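Local coordinates for oxidoreductase, NAD-binding/iron-sulfur cluster-binding protein (Nitratireductor pacificus pht-3B, PDB 6ZXU), which is a catabolic reductive dehalogenase, using bound cobalamin and two [4Fe-4S] clusters to remove halogen from organic substrates, at residues Leu505-Pro508 with Phe509-Pro512; Leu535-Phe538 with Cys539-Arg543. All coordinates share one frame; numbering follows the deposited sequence.

Contact 1: residues Leu505-Pro508 with Phe509-Pro512; sequences LLNP and FIGP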
ATOM      1  N   LEU A 505       6.371   0.108 -12.396  1.00 15.00           N
ATOM      2  CA  LEU A 505       7.726   0.580 -12.209  1.00 16.62           C
ATOM      3  C   LEU A 505       8.354  -0.032 -10.960  1.00 16.65           C
ATOM      4  O   LEU A 505       7.671  -0.332  -9.986  1.00 19.77           O
ATOM      5  CB  LEU A 505       7.798   2.106 -12.079  1.00 15.71           C
ATOM      6  CG  LEU A 505       7.675   2.758 -13.510  1.00 18.92           C
ATOM      7  CD1 LEU A 505       6.190   2.865 -13.806  1.00 20.19           C
ATOM      8  CD2 LEU A 505       8.345   4.046 -13.583  1.00 21.35           C
ATOM      9  N   LEU A 506       9.659  -0.233 -10.998  1.00 15.36           N
ATOM     10  CA  LEU A 506      10.360  -0.976 -10.012  1.00 14.48           C
ATOM     11  C   LEU A 506      11.328  -0.061  -9.229  1.00 13.90           C
ATOM     12  O   LEU A 506      12.105   0.685  -9.779  1.00 13.07           O
ATOM     13  CB  LEU A 506      11.086  -2.143 -10.691  1.00 15.78           C
ATOM     14  CG  LEU A 506      11.701  -3.271  -9.880  1.00 16.27           C
ATOM     15  CD1 LEU A 506      11.758  -4.485 -10.712  1.00 17.98           C
ATOM     16  CD2 LEU A 506      13.091  -2.941  -9.323  1.00 18.36           C
ATOM     17  N   ASN A 507      11.239  -0.141  -7.910  1.00 14.26           N
ATOM     18  CA  ASN A 507      12.000   0.651  -6.952  1.00 14.68           C
ATOM     19  C   ASN A 507      13.192  -0.170  -6.462  1.00 14.97           C
ATOM     20  O   ASN A 507      13.095  -1.380  -6.297  1.00 13.40           O
ATOM     21  CB  ASN A 507      11.078   1.027  -5.746  1.00 14.37           C
ATOM     22  CG  ASN A 507      11.793   1.717  -4.643  1.00 16.08           C
ATOM     23  OD1 ASN A 507      12.377   1.124  -3.772  1.00 14.83           O
ATOM     24  ND2 ASN A 507      11.787   3.048  -4.700  1.00 19.21           N
ATOM     25  N   PRO A 508      14.372   0.458  -6.247  1.00 14.25           N
ATOM     26  CA  PRO A 508      15.530  -0.353  -5.919  1.00 15.10           C
ATOM     27  C   PRO A 508      15.502  -0.992  -4.514  1.00 15.48           C
ATOM     28  O   PRO A 508      16.291  -1.902  -4.232  1.00 17.49           O
ATOM     29  CB  PRO A 508      16.688   0.619  -6.102  1.00 16.16           C
ATOM     30  CG  PRO A 508      16.077   1.956  -5.976  1.00 17.07           C
ATOM     31  CD  PRO A 508      14.700   1.849  -6.531  1.00 16.06           C
ATOM     32  N   PHE A 509      14.602  -0.586  -3.644  1.00 13.19           N
ATOM     33  CA  PHE A 509      14.569  -1.123  -2.286  1.00 16.06           C
ATOM     34  C   PHE A 509      13.353  -2.039  -2.074  1.00 16.08           C
ATOM     35  O   PHE A 509      13.498  -2.997  -1.339  1.00 17.77           O
ATOM     36  CB  PHE A 509      14.566   0.002  -1.242  1.00 17.22           C
ATOM     37  CG  PHE A 509      15.801   0.851  -1.306  1.00 15.84           C
ATOM     38  CD1 PHE A 509      16.980   0.372  -0.816  1.00 19.31           C
ATOM     39  CD2 PHE A 509      15.816   2.056  -1.977  1.00 18.05           C
ATOM     40  CE1 PHE A 509      18.144   1.110  -0.931  1.00 20.39           C
ATOM     41  CE2 PHE A 509      16.958   2.839  -2.054  1.00 16.87           C
ATOM     42  CZ  PHE A 509      18.130   2.377  -1.568  1.00 20.07           C
ATOM     43  N   ILE A 510      12.172  -1.728  -2.593  1.00 15.48           N
ATOM     44  CA  ILE A 510      10.952  -2.581  -2.377  1.00 13.97           C
ATOM     45  C   ILE A 510      10.559  -3.275  -3.677  1.00 15.16           C
ATOM     46  O   ILE A 510       9.513  -3.902  -3.738  1.00 16.24           O
ATOM     47  CB  ILE A 510       9.794  -1.821  -1.743  1.00 13.95           C
ATOM     48  CG1 ILE A 510       9.224  -0.761  -2.657  1.00 12.95           C
ATOM     49  CG2 ILE A 510      10.209  -1.218  -0.428  1.00 13.81           C
ATOM     50  CD1 ILE A 510       7.901  -0.241  -2.163  1.00 16.21           C
ATOM     51  N   GLY A 511      11.430  -3.189  -4.714  1.00 13.19           N
ATOM     52  CA  GLY A 511      11.130  -3.866  -5.931  1.00 14.17           C
ATOM     53  C   GLY A 511       9.859  -3.383  -6.554  1.00 15.27           C
ATOM     54  O   GLY A 511       9.535  -2.191  -6.524  1.00 14.02           O
ATOM     55  N   PRO A 512       9.087  -4.291  -7.146  1.00 14.67           N
ATOM     56  CA  PRO A 512       7.843  -3.886  -7.785  1.00 16.40           C
ATOM     57  C   PRO A 512       6.616  -4.014  -6.831  1.00 16.92           C
ATOM     58  O   PRO A 512       5.490  -3.918  -7.285  1.00 16.63           O
ATOM     59  CB  PRO A 512       7.677  -4.899  -8.906  1.00 17.16           C
ATOM     60  CG  PRO A 512       8.262  -6.124  -8.331  1.00 16.25           C
ATOM     61  CD  PRO A 512       9.405  -5.692  -7.405  1.00 17.50           C
TER
HETATM   62  O   HOH W   1       7.583  -0.302  -6.897  1.00 28.43           O
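N507 and G511 form the single antiparallel, hydrogen-bonded pair of a tight reversal, and the N507 side chain caps the bend's amides in an Asx motif. The straight bond of the pair runs from N507 N to G511 O, 3.0 Å at 170°; its return, G511 N to N507 O, is bent and weak. Two amides share the N507 carboxamide oxygen: F509 N reaches OD1 at 2.8 Å from well above the carbonyl plane, whereas I510 N lies 3.1 Å from N507 OD1 and nearer that plane. A chi1 of 174° sets CG of N507 opposite the backbone N and turns OD1 in toward the N-H groups of the bend, while ND2 donates to L495 O. Both ends of this buried amide are thus satisfied. With an alanine here, the F509 and I510 amides would probably lose their common acceptor and L495 O its donor, setting the turn free to shift. The P508 ring lies obliquely against the F509 ring, P508 CG to F509 CD2 being 4.0 Å. Positive phi at G511 (61°) suits glycine, and a side chain there would strike P512 CD. L505 N is hydrogen-bonded to the cobalamin, and L506 touches an iron-sulfur cluster. A water bridges the two limbs, donating to L505 O at 3.1 Å and to G511 O at 2.7 Å.

Contact 2: residues Leu535-Phe538 with Cys539-Arg543; sequences LQDF and CNQCR. With SF4 (iron/sulfur cluster), chain D.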
ATOM      1  N   LEU A 535      18.613  -0.958 -13.884  1.00 16.10           N
ATOM      2  CA  LEU A 535      17.513  -1.913 -14.107  1.00 13.85           C
ATOM      3  C   LEU A 535      17.384  -2.293 -15.553  1.00 13.43           C
ATOM      4  O   LEU A 535      16.989  -3.415 -15.840  1.00 13.22           O
ATOM      5  CB  LEU A 535      16.189  -1.430 -13.548  1.00 13.55           C
ATOM      6  CG  LEU A 535      15.075  -2.457 -13.532  1.00 12.78           C
ATOM      7  CD1 LEU A 535      15.371  -3.593 -12.525  1.00 12.64           C
ATOM      8  CD2 LEU A 535      13.774  -1.812 -13.216  1.00 14.58           C
ATOM      9  N   GLN A 536      17.661  -1.402 -16.480  1.00 13.44           N
ATOM     10  CA  GLN A 536      17.486  -1.769 -17.934  1.00 15.71           C
ATOM     11  C   GLN A 536      18.345  -2.945 -18.270  1.00 17.49           C
ATOM     12  O   GLN A 536      17.872  -3.966 -18.777  1.00 16.80           O
ATOM     13  CB  GLN A 536      17.749  -0.594 -18.882  1.00 14.67           C
ATOM     14  CG  GLN A 536      16.906   0.628 -18.627  1.00 17.19           C
ATOM     15  CD  GLN A 536      15.463   0.286 -18.471  1.00 15.09           C
ATOM     16  OE1 GLN A 536      14.814  -0.200 -19.419  1.00 13.75           O
ATOM     17  NE2 GLN A 536      14.901   0.519 -17.255  1.00 14.10           N
ATOM     18  N   ASP A 537      19.592  -2.884 -17.855  1.00 16.18           N
ATOM     19  CA  ASP A 537      20.522  -4.044 -18.046  1.00 17.69           C
ATOM     20  C   ASP A 537      20.050  -5.298 -17.282  1.00 17.44           C
ATOM     21  O   ASP A 537      20.180  -6.409 -17.783  1.00 17.39           O
ATOM     22  CB  ASP A 537      21.944  -3.654 -17.641  1.00 20.41           C
ATOM     23  CG  ASP A 537      22.977  -4.813 -17.862  1.00 24.44           C
ATOM     24  OD1 ASP A 537      23.045  -5.272 -19.037  1.00 25.91           O
ATOM     25  OD2 ASP A 537      23.626  -5.297 -16.879  1.00 27.81           O
ATOM     26  N   PHE A 538      19.551  -5.141 -16.053  1.00 15.31           N
ATOM     27  CA  PHE A 538      19.114  -6.267 -15.269  1.00 13.54           C
ATOM     28  C   PHE A 538      17.909  -6.941 -15.923  1.00 15.34           C
ATOM     29  O   PHE A 538      17.917  -8.170 -16.155  1.00 11.83           O
ATOM     30  CB  PHE A 538      18.729  -5.839 -13.875  1.00 12.79           C
ATOM     31  CG  PHE A 538      18.631  -6.984 -12.886  1.00 12.07           C
ATOM     32  CD1 PHE A 538      17.562  -7.753 -12.852  1.00 12.78           C
ATOM     33  CD2 PHE A 538      19.605  -7.167 -11.912  1.00 11.10           C
ATOM     34  CE1 PHE A 538      17.443  -8.793 -11.951  1.00 13.39           C
ATOM     35  CE2 PHE A 538      19.507  -8.168 -10.968  1.00 11.06           C
ATOM     36  CZ  PHE A 538      18.437  -8.976 -10.995  1.00 11.93           C
ATOM     37  N   CYS A 539      16.817  -6.188 -16.129  1.00 14.19           N
ATOM     38  CA  CYS A 539      15.612  -6.760 -16.741  1.00 14.51           C
ATOM     39  C   CYS A 539      15.943  -7.305 -18.109  1.00 16.10           C
ATOM     40  O   CYS A 539      15.381  -8.257 -18.575  1.00 13.80           O
ATOM     41  CB  CYS A 539      14.500  -5.761 -16.898  1.00 14.41           C
ATOM     42  SG  CYS A 539      13.615  -5.460 -15.425  1.00 13.56           S
ATOM     43  N   ASN A 540      16.924  -6.764 -18.790  1.00 17.41           N
ATOM     44  CA  ASN A 540      17.243  -7.327 -20.069  1.00 17.72           C
ATOM     45  C   ASN A 540      17.777  -8.764 -20.060  1.00 20.97           C
ATOM     46  O   ASN A 540      17.781  -9.477 -21.040  1.00 23.35           O
ATOM     47  CB  ASN A 540      18.292  -6.519 -20.737  1.00 22.93           C
ATOM     48  CG  ASN A 540      17.963  -6.376 -22.131  1.00 36.63           C
ATOM     49  OD1 ASN A 540      16.914  -5.698 -22.483  1.00 40.22           O
ATOM     50  ND2 ASN A 540      18.715  -7.100 -22.975  1.00 44.17           N
ATOM     51  N   GLN A 541      18.278  -9.178 -18.919  1.00 18.53           N
ATOM     52  CA  GLN A 541      18.879 -10.491 -18.741  1.00 18.07           C
ATOM     53  C   GLN A 541      18.008 -11.432 -17.923  1.00 17.27           C
ATOM     54  O   GLN A 541      18.425 -12.522 -17.654  1.00 18.97           O
ATOM     55  CB  GLN A 541      20.220 -10.374 -17.969  1.00 19.45           C
ATOM     56  CG  GLN A 541      21.290  -9.530 -18.564  1.00 22.82           C
ATOM     57  CD  GLN A 541      22.515  -9.489 -17.705  1.00 23.71           C
ATOM     58  OE1 GLN A 541      23.190 -10.484 -17.501  1.00 25.73           O
ATOM     59  NE2 GLN A 541      22.811  -8.356 -17.213  1.00 22.49           N
ATOM     60  N   CYS A 542      16.875 -10.982 -17.440  1.00 15.85           N
ATOM     61  CA  CYS A 542      15.998 -11.728 -16.612  1.00 15.23           C
ATOM     62  C   CYS A 542      14.652 -11.937 -17.347  1.00 19.35           C
ATOM     63  O   CYS A 542      14.256 -11.128 -18.193  1.00 16.92           O
ATOM     64  CB  CYS A 542      15.763 -10.974 -15.304  1.00 13.63           C
ATOM     65  SG  CYS A 542      14.757 -11.701 -14.001  1.00 14.75           S
ATOM     66  N   ARG A 543      13.940 -13.002 -17.018  1.00 18.05           N
ATOM     67  CA  ARG A 543      12.592 -13.261 -17.549  1.00 16.90           C
ATOM     68  C   ARG A 543      11.687 -13.857 -16.548  1.00 15.74           C
ATOM     69  O   ARG A 543      10.685 -14.484 -16.913  1.00 17.05           O
ATOM     70  CB  ARG A 543      12.625 -14.218 -18.730  1.00 19.12           C
ATOM     71  CG  ARG A 543      13.493 -13.827 -19.905  1.00 20.66           C
ATOM     72  CD  ARG A 543      12.905 -12.676 -20.648  1.00 19.78           C
ATOM     73  NE  ARG A 543      13.686 -12.315 -21.857  1.00 21.01           N
ATOM     74  CZ  ARG A 543      14.869 -11.700 -21.869  1.00 24.55           C
ATOM     75  NH1 ARG A 543      15.478 -11.353 -20.746  1.00 21.01           N
ATOM     76  NH2 ARG A 543      15.452 -11.429 -23.017  1.00 28.18           N
TER
HETATM   77 FE1  SF4 D 701      10.747  -9.075 -14.498  1.00 12.69          FE
HETATM   78 FE2  SF4 D 701      13.288  -9.952 -13.699  1.00 13.05          FE
HETATM   79 FE3  SF4 D 701      11.884  -8.302 -12.082  1.00 12.96          FE
HETATM   80 FE4  SF4 D 701      12.854  -7.277 -14.417  1.00 12.02          FE
HETATM   81  S1  SF4 D 701      13.994  -8.145 -12.647  1.00 14.73           S
HETATM   82  S2  SF4 D 701      10.833  -7.012 -13.619  1.00 14.46           S
HETATM   83  S3  SF4 D 701      12.591  -9.122 -15.673  1.00 13.68           S
HETATM   84  S4  SF4 D 701      11.379 -10.382 -12.780  1.00 15.42           S
HETATM   85  O   HOH W   2      25.451  -7.175 -16.596  1.00 27.85           O
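C539 N and N540 N close a helical turn on L535 O (2.8 Å) and Q536 O (3.0 Å), after which Q541 N turns back on F538 O from above its carbonyl plane. This is the start of a ferredoxin-type CxxCxxC motif, whose first two cysteines, C539 and C542, are ligands of one [4Fe-4S] cluster. C539 SG binds the iron FE4 at 2.2 Å, and C542 SG binds FE2 at 2.3 Å; C545 and C595 belong to the same site. The two cysteines reach the cluster by different torsions: SG of C539 lies beside its backbone N (chi1 -79°), that of C542 anti to it (chi1 -177°). L535 lies against the first thiolate, its CG 3.8 Å from C539 SG. F538 approaches the cluster obliquely, CD1 and CE1 both 3.6 Å from the sulfide S1 of SF4, and its ring also meets W597. On the outer side, the Q541 amide plane is turned 46° against the D537 carboxylate, and Q541 NE2 makes a weak bond to D537 O. A water joins Q541 NE2 to D537 OD2, whose charge is paired with R619. R543, the N-cap residue of the next helix, folds back so that NH1 grips both N540 O and C542 O, each in the guanidinium plane. R500 also donates to C539 O. Two arginines thus occupy carbonyls of the cysteine loop; the positive charge, R500 above all, may offset part of the negative charge of the thiolate-bound cluster and, with L535 and F538 beside it, tune its redox potential.

Overall arrangement
Contact 1 comes first along the chain, in the reversal between strands 505-506 and 514-521; contact 2 follows on helix 535-540 and the cysteine loop after it. Their centres are 13 Å apart, on the same side of the chain's centre, and they touch directly, L506 CB packing 3.7 Å from L535 CD2. Strand 497-498 ties them together: the backbone of E497 pairs with L506, and its carboxylate bonds to L535 N and to the Q536 side chain. Both contacts border the same iron-sulfur cluster, contact 1 through L506 and contact 2 through its ligands, while L505 meets the cobalamin. Neighbouring residues thus touch both cofactors, consistent with electron transfer from cluster to cobalamin in this family.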